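Local structure of N-glycosylase/DNA lyase (Methanocaldococcus jannaschii, 3FHF) at residues Met9-Ile14 against Glu191-Lys196; Thr58-Ile63 against Thr209-Lys214; Asn118-Arg123 against Tyr147-Ile152. The protein is an all-helical DNA glycosylase and lyase of the helix-hairpin-helix superfamily, from a methane-producing archaeon. One frame throughout, in Å; residues are numbered along the deposited sequence. Where two conformers were deposited one is given.

In the fold
The three contacts lie at the corners of a nearly even triangle, with centres 21 to 22 Å apart. Along the chain the order is 9-14, 58-63, 118-123, 147-152, 191-196 and 209-214, so contacts 1 and 2 interleave and contact 3 is nested inside both. Helix 197-209 ties them together: it starts just after contact 1, ends at contact 2, and its first turn bonds to D148 of contact 3. K196 of contact 1 also packs on D148, whereas contacts 2 and 3 lie on opposite sides of the chain's centre. Contacts 1 and 2 thus fasten both chain ends onto the all-helical body, while contact 3 joins the start of the helix-hairpin-helix to the loop that leaves it.

Contact 1. Residues Met9-Ile14 against Glu191-Lys196; sequences MLIKKI and EEVNLK
I11 meets V193 with both of its branches: CD1 lies 3.6 Å from V193 CG1, and CG2 comes almost as near to the same methyl, so the valine presses into the fork of the isoleucine. One turn on, I14 continues the apolar strip with a single branch. Its CG2 reaches L195 CD1 at 3.8 Å and also touches V193 CB at 4.0 Å, so the methyl rests between the two residues. The beta-branched I11, I14 and V193 serve well here, because their methyls sit close to the backbone and give helix 5-18 and the turn facing it a broad, rigid surface.

The carboxylate of E192 closes the outer margin. With CG anti to the backbone N (chi1 -171°) and the rest of the chain extended, the glutamate runs across I11 at about a right angle, placing its OE1 3.6 Å from I11 CG1. That approach is plain packing; the polar end of E192 has its hydrogen bond with H7, in the run of histidines at the N-terminus that has the look of an expression tag.

What presents V193 and L195 together is the end of helix 176-192, which stops in a Schellman motif. N194 is its C-prime residue, with positive phi (56°), a conformation asparagine accepts readily, and its N reaches E191 O at 3.0 Å. The reversal turns L195 back to the same side as V193, facing helix 5-18.

Further out, K18 of helix 5-18 bonds to V193 O, a carbonyl left over where the helix ends. L207 of helix 197-209 packs on I14 and Y203 on L195, closing the inner side. K196 sits at the N-cap position of that next helix, and its backbone N bonds to the side chain of E199.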
HETATM    1  N   MSE A   9      12.639  -4.973  21.933  1.00 17.63           N
HETATM    2  CA  MSE A   9      13.612  -4.071  21.321  1.00 19.18           C
HETATM    3  C   MSE A   9      13.046  -3.359  20.078  1.00 16.78           C
HETATM    4  O   MSE A   9      13.419  -2.222  19.779  1.00 17.18           O
HETATM    5  CB  MSE A   9      14.889  -4.835  20.967  1.00 21.66           C
HETATM    6  CG  MSE A   9      15.655  -5.363  22.189  1.00 26.59           C
HETATM    7 SE   MSE A   9      16.157  -3.972  23.462  1.00 38.95          SE
HETATM    8  CE  MSE A   9      14.684  -4.136  24.719  1.00 34.18           C
ATOM      9  N   LEU A  10      12.143  -4.021  19.366  1.00 14.84           N
ATOM     10  CA  LEU A  10      11.521  -3.414  18.196  1.00 17.79           C
ATOM     11  C   LEU A  10      10.695  -2.234  18.688  1.00 17.80           C
ATOM     12  O   LEU A  10      10.725  -1.156  18.106  1.00 16.63           O
ATOM     13  CB  LEU A  10      10.597  -4.408  17.485  1.00 16.81           C
ATOM     14  CG  LEU A  10       9.780  -3.805  16.335  1.00 20.06           C
ATOM     15  CD1 LEU A  10      10.715  -3.345  15.224  1.00 18.29           C
ATOM     16  CD2 LEU A  10       8.788  -4.830  15.805  1.00 19.97           C
ATOM     17  N   ILE A  11       9.951  -2.450  19.771  1.00 17.05           N
ATOM     18  CA  ILE A  11       9.128  -1.389  20.331  1.00 16.45           C
ATOM     19  C   ILE A  11      10.029  -0.227  20.726  1.00 15.64           C
ATOM     20  O   ILE A  11       9.720   0.928  20.448  1.00 13.82           O
ATOM     21  CB  ILE A  11       8.352  -1.864  21.583  1.00 17.93           C
ATOM     22  CG1 ILE A  11       7.350  -2.961  21.201  1.00 17.56           C
ATOM     23  CG2 ILE A  11       7.621  -0.685  22.223  1.00 17.93           C
ATOM     24  CD1 ILE A  11       6.262  -2.498  20.233  1.00 17.36           C
ATOM     25  N   LYS A  12      11.151  -0.550  21.361  1.00 15.23           N
ATOM     26  CA  LYS A  12      12.115   0.450  21.819  1.00 17.56           C
ATOM     27  C   LYS A  12      12.724   1.243  20.668  1.00 16.92           C
ATOM     28  O   LYS A  12      12.912   2.450  20.775  1.00 15.89           O
ATOM     29  CB  LYS A  12      13.228  -0.225  22.615  1.00 18.76           C
ATOM     30  CG  LYS A  12      14.167   0.740  23.305  1.00 23.96           C
ATOM     31  CD  LYS A  12      15.216   0.000  24.123  0.50 25.26           C
ATOM     32  CE  LYS A  12      16.067   0.970  24.926  0.50 26.94           C
ATOM     33  NZ  LYS A  12      15.228   1.773  25.858  0.50 27.53           N
ATOM     34  N   LYS A  13      13.048   0.551  19.580  1.00 16.88           N
ATOM     35  CA  LYS A  13      13.618   1.189  18.398  1.00 18.01           C
ATOM     36  C   LYS A  13      12.622   2.165  17.767  1.00 15.94           C
ATOM     37  O   LYS A  13      12.975   3.285  17.400  1.00 14.62           O
ATOM     38  CB  LYS A  13      14.006   0.128  17.365  1.00 18.58           C
ATOM     39  CG  LYS A  13      14.598   0.692  16.081  1.00 24.86           C
ATOM     40  CD  LYS A  13      15.840   1.544  16.348  1.00 26.99           C
ATOM     41  CE  LYS A  13      16.533   1.932  15.043  1.00 30.16           C
ATOM     42  NZ  LYS A  13      17.831   2.637  15.273  1.00 32.62           N
ATOM     43  N   ILE A  14      11.375   1.733  17.629  1.00 15.88           N
ATOM     44  CA  ILE A  14      10.355   2.594  17.047  1.00 14.25           C
ATOM     45  C   ILE A  14      10.147   3.851  17.894  1.00 15.29           C
ATOM     46  O   ILE A  14       9.980   4.944  17.357  1.00 12.77           O
ATOM     47  CB  ILE A  14       9.026   1.823  16.872  1.00 13.56           C
ATOM     48  CG1 ILE A  14       9.201   0.779  15.766  1.00 13.48           C
ATOM     49  CG2 ILE A  14       7.889   2.784  16.516  1.00 15.09           C
ATOM     50  CD1 ILE A  14       8.053  -0.212  15.648  1.00 13.71           C
ATOM     51  N   GLU A 191      -0.710   0.022  18.181  1.00 20.06           N
ATOM     52  CA  GLU A 191      -1.212   0.680  19.381  1.00 21.21           C
ATOM     53  C   GLU A 191      -0.178   0.627  20.499  1.00 21.36           C
ATOM     54  O   GLU A 191      -0.084   1.551  21.303  1.00 20.67           O
ATOM     55  CB  GLU A 191      -2.546   0.067  19.829  1.00 24.31           C
ATOM     56  CG  GLU A 191      -2.639  -1.444  19.740  1.00 27.50           C
ATOM     57  CD  GLU A 191      -4.031  -1.957  20.082  0.50 29.49           C
ATOM     58  OE1 GLU A 191      -5.012  -1.450  19.495  0.50 29.62           O
ATOM     59  OE2 GLU A 191      -4.147  -2.867  20.931  0.50 30.77           O
ATOM     60  N   GLU A 192       0.623  -0.434  20.520  1.00 21.71           N
ATOM     61  CA  GLU A 192       1.656  -0.581  21.535  1.00 25.42           C
ATOM     62  C   GLU A 192       2.667   0.555  21.402  1.00 26.73           C
ATOM     63  O   GLU A 192       3.354   0.888  22.363  1.00 29.90           O
ATOM     64  CB  GLU A 192       2.333  -1.961  21.404  1.00 26.04           C
ATOM     65  CG  GLU A 192       3.288  -2.321  22.529  1.00 28.98           C
ATOM     66  CD  GLU A 192       3.740  -3.779  22.485  1.00 30.37           C
ATOM     67  OE1 GLU A 192       4.679  -4.136  23.224  1.00 33.62           O
ATOM     68  OE2 GLU A 192       3.159  -4.576  21.720  1.00 32.50           O
ATOM     69  N   VAL A 193       2.749   1.163  20.214  1.00 25.58           N
ATOM     70  CA  VAL A 193       3.661   2.283  19.993  1.00 23.27           C
ATOM     71  C   VAL A 193       2.906   3.559  19.635  1.00 22.17           C
ATOM     72  O   VAL A 193       3.501   4.557  19.233  1.00 22.27           O
ATOM     73  CB  VAL A 193       4.707   1.983  18.880  1.00 24.97           C
ATOM     74  CG1 VAL A 193       5.655   0.899  19.349  1.00 25.22           C
ATOM     75  CG2 VAL A 193       4.018   1.560  17.590  1.00 22.26           C
ATOM     76  N   ASN A 194       1.586   3.510  19.788  0.50 22.72           N
ATOM     77  CA  ASN A 194       0.715   4.641  19.490  0.50 21.34           C
ATOM     78  C   ASN A 194       0.839   5.174  18.065  0.50 20.29           C
ATOM     79  O   ASN A 194       0.920   6.383  17.844  0.50 20.79           O
ATOM     80  CB  ASN A 194       0.954   5.771  20.492  0.50 23.30           C
ATOM     81  CG  ASN A 194       0.367   5.467  21.857  0.50 24.82           C
ATOM     82  OD1 ASN A 194       0.840   4.581  22.572  0.50 26.41           O
ATOM     83  ND2 ASN A 194      -0.678   6.196  22.222  0.50 25.97           N
ATOM     84  N   LEU A 195       0.842   4.263  17.100  1.00 18.45           N
ATOM     85  CA  LEU A 195       0.928   4.635  15.689  1.00 16.47           C
ATOM     86  C   LEU A 195      -0.232   3.978  14.954  1.00 15.98           C
ATOM     87  O   LEU A 195      -0.647   2.878  15.308  1.00 15.42           O
ATOM     88  CB  LEU A 195       2.239   4.149  15.064  1.00 13.17           C
ATOM     89  CG  LEU A 195       3.564   4.769  15.505  1.00 14.89           C
ATOM     90  CD1 LEU A 195       4.712   4.065  14.784  1.00 15.70           C
ATOM     91  CD2 LEU A 195       3.576   6.263  15.180  1.00 16.35           C
ATOM     92  N   LYS A 196      -0.757   4.656  13.939  1.00 16.61           N
ATOM     93  CA  LYS A 196      -1.846   4.109  13.136  1.00 15.67           C
ATOM     94  C   LYS A 196      -1.170   3.140  12.170  1.00 14.05           C
ATOM     95  O   LYS A 196       0.043   3.207  11.987  1.00 11.87           O
ATOM     96  CB  LYS A 196      -2.526   5.216  12.335  1.00 17.58           C
ATOM     97  CG  LYS A 196      -3.055   6.364  13.171  1.00 22.21           C
ATOM     98  CD  LYS A 196      -3.584   7.479  12.278  1.00 25.21           C
ATOM     99  CE  LYS A 196      -3.932   8.720  13.092  1.00 30.88           C
ATOM    100  NZ  LYS A 196      -4.900   8.401  14.180  1.00 34.92           N
TER

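Contact 2. Residues Thr58-Ile63 against Thr209-Lys214; sequences TAEGGI and TGKVLK
The carboxylate of E60 receives the ammonium of K211 on one face: K211 NZ stands 2.6 Å from E60 OE2, 43° out of the carboxylate plane, in a salt bridge, with E60 OE1 a little farther off. On the same side of that plane, displaced toward the root of the glutamate, lies the L213 methyl, whose CD1 is 3.5 Å from E60 CG. The leucine thus lines the aliphatic part of E60 while the lysine pairs with its charged end, and the two chains cross E60 at about right angles. A bend at chi3 (-64°) swings the end of K211 over to the acid.

The second flat group is the C-terminal carboxylate. A59 CB touches K214 O at 3.5 Å and L213 CD1 at 4.0 Å; so small a side chain lets the chain end settle close to the first turn of helix 59-69. H140 and N144 bond to K214 OXT.

The tail comes off helix 197-209 through G210, whose positive phi (79°) would jam a side chain against the preceding carbonyl. An ST turn steadies this exit, T209 OG1 accepting from K211 N at 3.2 Å.

Beyond it the extended tail crosses to helix 59-69. K214 stretches out past I63, its CE 4.0 Å from I63 CG1, and its ammonium makes a salt bridge with E47, a hydrogen bond with Q66 and a cation-pi contact with F50.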
ATOM      1  N   THR A  58       9.049  -1.630  -8.323  0.75 32.21           N
ATOM      2  CA  THR A  58       9.604  -0.761  -7.296  0.75 33.17           C
ATOM      3  C   THR A  58       8.740   0.485  -7.126  0.75 31.94           C
ATOM      4  O   THR A  58       8.187   0.999  -8.097  0.75 31.63           O
ATOM      5  CB  THR A  58      11.043  -0.342  -7.662  0.75 33.99           C
ATOM      6  OG1 THR A  58      11.924  -1.457  -7.481  0.75 37.62           O
ATOM      7  CG2 THR A  58      11.513   0.806  -6.796  0.75 36.93           C
ATOM      8  N   ALA A  59       8.616   0.956  -5.889  0.75 30.44           N
ATOM      9  CA  ALA A  59       7.825   2.147  -5.608  0.75 30.80           C
ATOM     10  C   ALA A  59       8.417   3.293  -6.408  0.75 30.81           C
ATOM     11  O   ALA A  59       7.704   4.098  -7.001  0.75 29.15           O
ATOM     12  CB  ALA A  59       7.871   2.474  -4.120  0.75 28.74           C
ATOM     13  N   GLU A  60       9.741   3.347  -6.422  0.75 32.63           N
ATOM     14  CA  GLU A  60      10.454   4.386  -7.137  0.75 35.45           C
ATOM     15  C   GLU A  60      10.154   4.254  -8.626  1.00 35.29           C
ATOM     16  O   GLU A  60      10.006   5.255  -9.328  1.00 35.34           O
ATOM     17  CB  GLU A  60      11.946   4.251  -6.835  1.00 38.90           C
ATOM     18  CG  GLU A  60      12.169   3.953  -5.354  1.00 43.04           C
ATOM     19  CD  GLU A  60      13.617   3.984  -4.928  1.00 45.96           C
ATOM     20  OE1 GLU A  60      14.206   5.086  -4.891  1.00 47.11           O
ATOM     21  OE2 GLU A  60      14.163   2.902  -4.624  1.00 49.15           O
ATOM     22  N   GLY A  61      10.040   3.014  -9.094  1.00 33.59           N
ATOM     23  CA  GLY A  61       9.727   2.778 -10.491  1.00 34.85           C
ATOM     24  C   GLY A  61       8.288   3.173 -10.769  1.00 34.57           C
ATOM     25  O   GLY A  61       7.977   3.748 -11.812  1.00 36.38           O
ATOM     26  N   GLY A  62       7.404   2.859  -9.828  1.00 32.87           N
ATOM     27  CA  GLY A  62       6.008   3.211  -9.987  1.00 31.40           C
ATOM     28  C   GLY A  62       5.855   4.715 -10.038  1.00 31.54           C
ATOM     29  O   GLY A  62       5.115   5.242 -10.867  1.00 31.64           O
ATOM     30  N   ILE A  63       6.561   5.414  -9.152  1.00 30.69           N
ATOM     31  CA  ILE A  63       6.490   6.867  -9.118  1.00 30.99           C
ATOM     32  C   ILE A  63       6.917   7.479 -10.445  1.00 32.42           C
ATOM     33  O   ILE A  63       6.326   8.464 -10.890  1.00 33.85           O
ATOM     34  CB  ILE A  63       7.374   7.460  -7.997  1.00 29.45           C
ATOM     35  CG1 ILE A  63       6.844   7.023  -6.630  1.00 29.03           C
ATOM     36  CG2 ILE A  63       7.380   8.977  -8.091  1.00 28.61           C
ATOM     37  CD1 ILE A  63       7.684   7.496  -5.463  1.00 29.51           C
ATOM     38  N   THR A 209      14.948  -0.233   5.163  1.00 14.65           N
ATOM     39  CA  THR A 209      15.694   0.376   4.077  1.00 14.34           C
ATOM     40  C   THR A 209      16.308   1.748   4.329  1.00 15.05           C
ATOM     41  O   THR A 209      17.167   2.186   3.566  1.00 16.72           O
ATOM     42  CB  THR A 209      14.802   0.505   2.838  1.00 17.67           C
ATOM     43  OG1 THR A 209      13.751   1.441   3.111  1.00 18.08           O
ATOM     44  CG2 THR A 209      14.191  -0.860   2.468  1.00 13.10           C
ATOM     45  N   GLY A 210      15.866   2.436   5.372  1.00 14.20           N
ATOM     46  CA  GLY A 210      16.404   3.758   5.637  1.00 14.01           C
ATOM     47  C   GLY A 210      15.766   4.791   4.727  1.00 14.37           C
ATOM     48  O   GLY A 210      16.196   5.944   4.677  1.00 15.40           O
ATOM     49  N   LYS A 211      14.733   4.385   3.999  1.00 14.02           N
ATOM     50  CA  LYS A 211      14.049   5.306   3.099  1.00 16.61           C
ATOM     51  C   LYS A 211      12.572   5.448   3.447  1.00 15.80           C
ATOM     52  O   LYS A 211      12.005   4.603   4.129  1.00 14.93           O
ATOM     53  CB  LYS A 211      14.185   4.834   1.648  1.00 17.60           C
ATOM     54  CG  LYS A 211      15.623   4.613   1.228  1.00 21.95           C
ATOM     55  CD  LYS A 211      15.808   4.707  -0.276  1.00 27.40           C
ATOM     56  CE  LYS A 211      15.057   3.635  -1.035  1.00 30.90           C
ATOM     57  NZ  LYS A 211      15.383   3.715  -2.498  1.00 30.49           N
ATOM     58  N   VAL A 212      11.966   6.531   2.970  1.00 14.65           N
ATOM     59  CA  VAL A 212      10.550   6.801   3.188  1.00 15.01           C
ATOM     60  C   VAL A 212       9.910   7.114   1.833  1.00 16.23           C
ATOM     61  O   VAL A 212       9.993   8.238   1.338  1.00 14.47           O
ATOM     62  CB  VAL A 212      10.342   8.001   4.129  1.00 15.70           C
ATOM     63  CG1 VAL A 212       8.852   8.297   4.264  1.00 17.42           C
ATOM     64  CG2 VAL A 212      10.939   7.700   5.502  1.00 14.54           C
ATOM     65  N   LEU A 213       9.274   6.115   1.232  1.00 16.03           N
ATOM     66  CA  LEU A 213       8.639   6.300  -0.072  1.00 17.76           C
ATOM     67  C   LEU A 213       7.117   6.289   0.074  1.00 18.32           C
ATOM     68  O   LEU A 213       6.560   7.093   0.824  1.00 19.70           O
ATOM     69  CB  LEU A 213       9.112   5.195  -1.030  1.00 17.75           C
ATOM     70  CG  LEU A 213      10.631   5.114  -1.251  1.00 20.45           C
ATOM     71  CD1 LEU A 213      10.967   3.901  -2.111  1.00 20.62           C
ATOM     72  CD2 LEU A 213      11.122   6.387  -1.930  1.00 22.36           C
ATOM     73  N   LYS A 214       6.445   5.393  -0.646  1.00 18.47           N
ATOM     74  CA  LYS A 214       4.984   5.273  -0.572  1.00 17.83           C
ATOM     75  C   LYS A 214       4.552   3.952  -1.208  1.00 17.71           C
ATOM     76  O   LYS A 214       5.458   3.214  -1.654  1.00 18.06           O
ATOM     77  CB  LYS A 214       4.295   6.438  -1.293  1.00 20.06           C
ATOM     78  CG  LYS A 214       4.351   6.375  -2.814  1.00 22.87           C
ATOM     79  CD  LYS A 214       3.403   7.390  -3.441  1.00 23.08           C
ATOM     80  CE  LYS A 214       3.273   7.160  -4.941  1.00 24.65           C
ATOM     81  NZ  LYS A 214       2.252   8.036  -5.575  1.00 23.10           N
ATOM     82  OXT LYS A 214       3.338   3.664  -1.248  1.00 16.16           O
TER

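Contact 3. Residues Asn118-Arg123 against Tyr147-Ile152; sequences NEKVAR and YDDVAI
E119 reaches over to the loop and grips it with both carboxylate oxygens. Its CG lies between the backbone N and the carbonyl carbon (chi1 55°), and the chain is extended from there, so OE1 arrives at D149 N, 3.0 Å away, on its syn side. E119 OE2 takes a bond from a water at 2.6 Å, which in turn accepts from D148 N; glutamate has just the length and the two acceptors this needs. Y147 slides past in the opposite direction, its CD1 3.7 Å from E119 CB.

K120 starts off to the side and comes back through bends at chi2 and chi4, bringing NZ to within 2.8 Å of D149 OD2 in a salt bridge that meets the carboxylate from above its plane. D149 OD1 is held by R187, so one aspartate gathers two cations.

R123 folds at chi3 (59°) and lays a face of its guanidinium against V150: V150 CG1 is 3.5 Å from R123 NH1, over the rim of the group. The charge is matched by E183 of helix 176-192, while S139 also bonds to NH1.

N118 N-caps helix 119-129, its OD1 accepting from V121 N at 3.0 Å. That helix and helix 135-144 form the helix-hairpin-helix that names the superfamily, and the loop leaving the second folds back onto the first.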
ATOM      1  N   ASN A 118     -17.120   3.026   5.479  1.00 22.93           N
ATOM      2  CA  ASN A 118     -15.752   3.151   5.950  1.00 22.30           C
ATOM      3  C   ASN A 118     -14.781   2.494   4.981  1.00 20.77           C
ATOM      4  O   ASN A 118     -15.190   1.914   3.971  1.00 21.61           O
ATOM      5  CB  ASN A 118     -15.626   2.526   7.341  1.00 23.22           C
ATOM      6  CG  ASN A 118     -16.083   1.082   7.371  1.00 23.97           C
ATOM      7  OD1 ASN A 118     -15.483   0.215   6.738  1.00 24.50           O
ATOM      8  ND2 ASN A 118     -17.160   0.816   8.104  1.00 24.87           N
ATOM      9  N   GLU A 119     -13.495   2.597   5.301  1.00 16.73           N
ATOM     10  CA  GLU A 119     -12.416   2.051   4.487  1.00 17.84           C
ATOM     11  C   GLU A 119     -12.393   0.527   4.413  1.00 15.84           C
ATOM     12  O   GLU A 119     -11.937  -0.031   3.424  1.00 16.53           O
ATOM     13  CB  GLU A 119     -11.069   2.543   5.033  1.00 16.50           C
ATOM     14  CG  GLU A 119     -10.889   2.220   6.511  1.00 22.09           C
ATOM     15  CD  GLU A 119      -9.763   3.000   7.162  1.00 23.55           C
ATOM     16  OE1 GLU A 119      -8.588   2.596   7.042  1.00 26.07           O
ATOM     17  OE2 GLU A 119     -10.059   4.032   7.791  1.00 24.22           O
ATOM     18  N   LYS A 120     -12.862  -0.138   5.462  1.00 18.15           N
ATOM     19  CA  LYS A 120     -12.879  -1.600   5.501  1.00 18.68           C
ATOM     20  C   LYS A 120     -13.845  -2.148   4.459  1.00 18.66           C
ATOM     21  O   LYS A 120     -13.537  -3.107   3.747  1.00 16.58           O
ATOM     22  CB  LYS A 120     -13.294  -2.081   6.893  1.00 20.04           C
ATOM     23  CG  LYS A 120     -12.147  -2.277   7.881  1.00 26.05           C
ATOM     24  CD  LYS A 120     -11.218  -1.077   7.939  1.00 28.65           C
ATOM     25  CE  LYS A 120     -10.051  -1.315   8.887  1.00 27.30           C
ATOM     26  NZ  LYS A 120     -10.488  -1.460  10.300  1.00 26.51           N
ATOM     27  N   VAL A 121     -15.019  -1.531   4.380  0.50 18.98           N
ATOM     28  CA  VAL A 121     -16.034  -1.938   3.424  0.50 19.15           C
ATOM     29  C   VAL A 121     -15.618  -1.527   2.015  0.50 19.26           C
ATOM     30  O   VAL A 121     -15.888  -2.237   1.042  0.50 20.38           O
ATOM     31  CB  VAL A 121     -17.399  -1.303   3.781  0.50 20.54           C
ATOM     32  CG1 VAL A 121     -18.357  -1.432   2.624  0.50 21.89           C
ATOM     33  CG2 VAL A 121     -17.976  -1.982   5.016  0.50 20.99           C
ATOM     34  N   ALA A 122     -14.946  -0.386   1.907  1.00 17.43           N
ATOM     35  CA  ALA A 122     -14.499   0.107   0.605  1.00 16.16           C
ATOM     36  C   ALA A 122     -13.457  -0.876   0.061  1.00 14.18           C
ATOM     37  O   ALA A 122     -13.438  -1.193  -1.132  1.00 12.82           O
ATOM     38  CB  ALA A 122     -13.882   1.502   0.747  1.00 15.11           C
ATOM     39  N   ARG A 123     -12.598  -1.367   0.951  1.00 14.55           N
ATOM     40  CA  ARG A 123     -11.565  -2.328   0.569  1.00 15.37           C
ATOM     41  C   ARG A 123     -12.201  -3.567  -0.053  1.00 16.86           C
ATOM     42  O   ARG A 123     -11.709  -4.093  -1.058  1.00 17.64           O
ATOM     43  CB  ARG A 123     -10.733  -2.740   1.785  1.00 15.27           C
ATOM     44  CG  ARG A 123      -9.634  -3.752   1.443  1.00 15.04           C
ATOM     45  CD  ARG A 123      -8.572  -3.856   2.528  1.00 14.22           C
ATOM     46  NE  ARG A 123      -9.124  -4.252   3.815  1.00 13.12           N
ATOM     47  CZ  ARG A 123      -8.425  -4.305   4.942  1.00 13.71           C
ATOM     48  NH1 ARG A 123      -7.132  -3.992   4.946  1.00 16.00           N
ATOM     49  NH2 ARG A 123      -9.023  -4.644   6.074  1.00 14.38           N
ATOM     50  N   TYR A 147      -6.269   6.870   4.200  1.00 12.36           N
ATOM     51  CA  TYR A 147      -6.887   6.092   5.266  1.00 12.85           C
ATOM     52  C   TYR A 147      -5.816   5.527   6.194  1.00 13.29           C
ATOM     53  O   TYR A 147      -4.748   5.121   5.750  1.00 13.69           O
ATOM     54  CB  TYR A 147      -7.792   5.015   4.661  1.00 12.13           C
ATOM     55  CG  TYR A 147      -8.970   5.636   3.934  1.00 11.45           C
ATOM     56  CD1 TYR A 147     -10.092   6.096   4.637  1.00 15.37           C
ATOM     57  CD2 TYR A 147      -8.931   5.841   2.555  1.00 13.67           C
ATOM     58  CE1 TYR A 147     -11.147   6.752   3.979  1.00 13.56           C
ATOM     59  CE2 TYR A 147      -9.975   6.491   1.888  1.00 15.11           C
ATOM     60  CZ  TYR A 147     -11.076   6.944   2.606  1.00 16.39           C
ATOM     61  OH  TYR A 147     -12.086   7.596   1.940  1.00 15.59           O
ATOM     62  N   ASP A 148      -6.103   5.514   7.489  1.00 11.45           N
ATOM     63  CA  ASP A 148      -5.105   5.090   8.465  1.00 15.22           C
ATOM     64  C   ASP A 148      -5.201   3.739   9.138  1.00 13.83           C
ATOM     65  O   ASP A 148      -4.264   3.356   9.833  1.00 13.02           O
ATOM     66  CB  ASP A 148      -5.012   6.131   9.579  1.00 19.67           C
ATOM     67  CG  ASP A 148      -4.651   7.506   9.068  1.00 23.48           C
ATOM     68  OD1 ASP A 148      -3.624   7.642   8.361  1.00 26.13           O
ATOM     69  OD2 ASP A 148      -5.397   8.455   9.389  1.00 25.58           O
ATOM     70  N   ASP A 149      -6.294   3.014   8.942  1.00 14.56           N
ATOM     71  CA  ASP A 149      -6.450   1.746   9.640  1.00 14.59           C
ATOM     72  C   ASP A 149      -6.411   0.460   8.815  1.00 14.53           C
ATOM     73  O   ASP A 149      -7.098  -0.507   9.147  1.00 16.28           O
ATOM     74  CB  ASP A 149      -7.733   1.807  10.489  1.00 15.97           C
ATOM     75  CG  ASP A 149      -7.779   0.734  11.577  1.00 19.40           C
ATOM     76  OD1 ASP A 149      -6.717   0.408  12.148  1.00 16.79           O
ATOM     77  OD2 ASP A 149      -8.886   0.232  11.877  1.00 18.82           O
ATOM     78  N   VAL A 150      -5.617   0.446   7.746  1.00 13.73           N
ATOM     79  CA  VAL A 150      -5.463  -0.757   6.931  1.00 12.92           C
ATOM     80  C   VAL A 150      -3.977  -1.065   6.766  1.00 14.20           C
ATOM     81  O   VAL A 150      -3.161  -0.185   6.446  1.00 13.45           O
ATOM     82  CB  VAL A 150      -6.103  -0.627   5.529  1.00 13.59           C
ATOM     83  CG1 VAL A 150      -7.612  -0.562   5.658  1.00 15.24           C
ATOM     84  CG2 VAL A 150      -5.567   0.601   4.814  1.00 12.68           C
ATOM     85  N   ALA A 151      -3.628  -2.322   6.994  1.00 11.92           N
ATOM     86  CA  ALA A 151      -2.246  -2.762   6.877  1.00 14.33           C
ATOM     87  C   ALA A 151      -1.965  -3.199   5.451  1.00 14.28           C
ATOM     88  O   ALA A 151      -2.851  -3.713   4.764  1.00 14.27           O
ATOM     89  CB  ALA A 151      -1.982  -3.927   7.840  1.00 13.48           C
ATOM     90  N   ILE A 152      -0.727  -2.978   5.017  1.00 15.32           N
ATOM     91  CA  ILE A 152      -0.270  -3.369   3.691  1.00 15.49           C
ATOM     92  C   ILE A 152       0.627  -4.558   3.989  1.00 17.03           C
ATOM     93  O   ILE A 152       1.789  -4.395   4.352  1.00 18.32           O
ATOM     94  CB  ILE A 152       0.568  -2.258   3.032  1.00 14.63           C
ATOM     95  CG1 ILE A 152      -0.252  -0.965   2.965  1.00 14.36           C
ATOM     96  CG2 ILE A 152       0.997  -2.686   1.642  1.00 12.67           C
ATOM     97  CD1 ILE A 152       0.572   0.271   2.614  1.00 12.27           C
TER
HETATM   98  O   HOH W   1      -8.667   6.150   8.435  1.00 21.20           O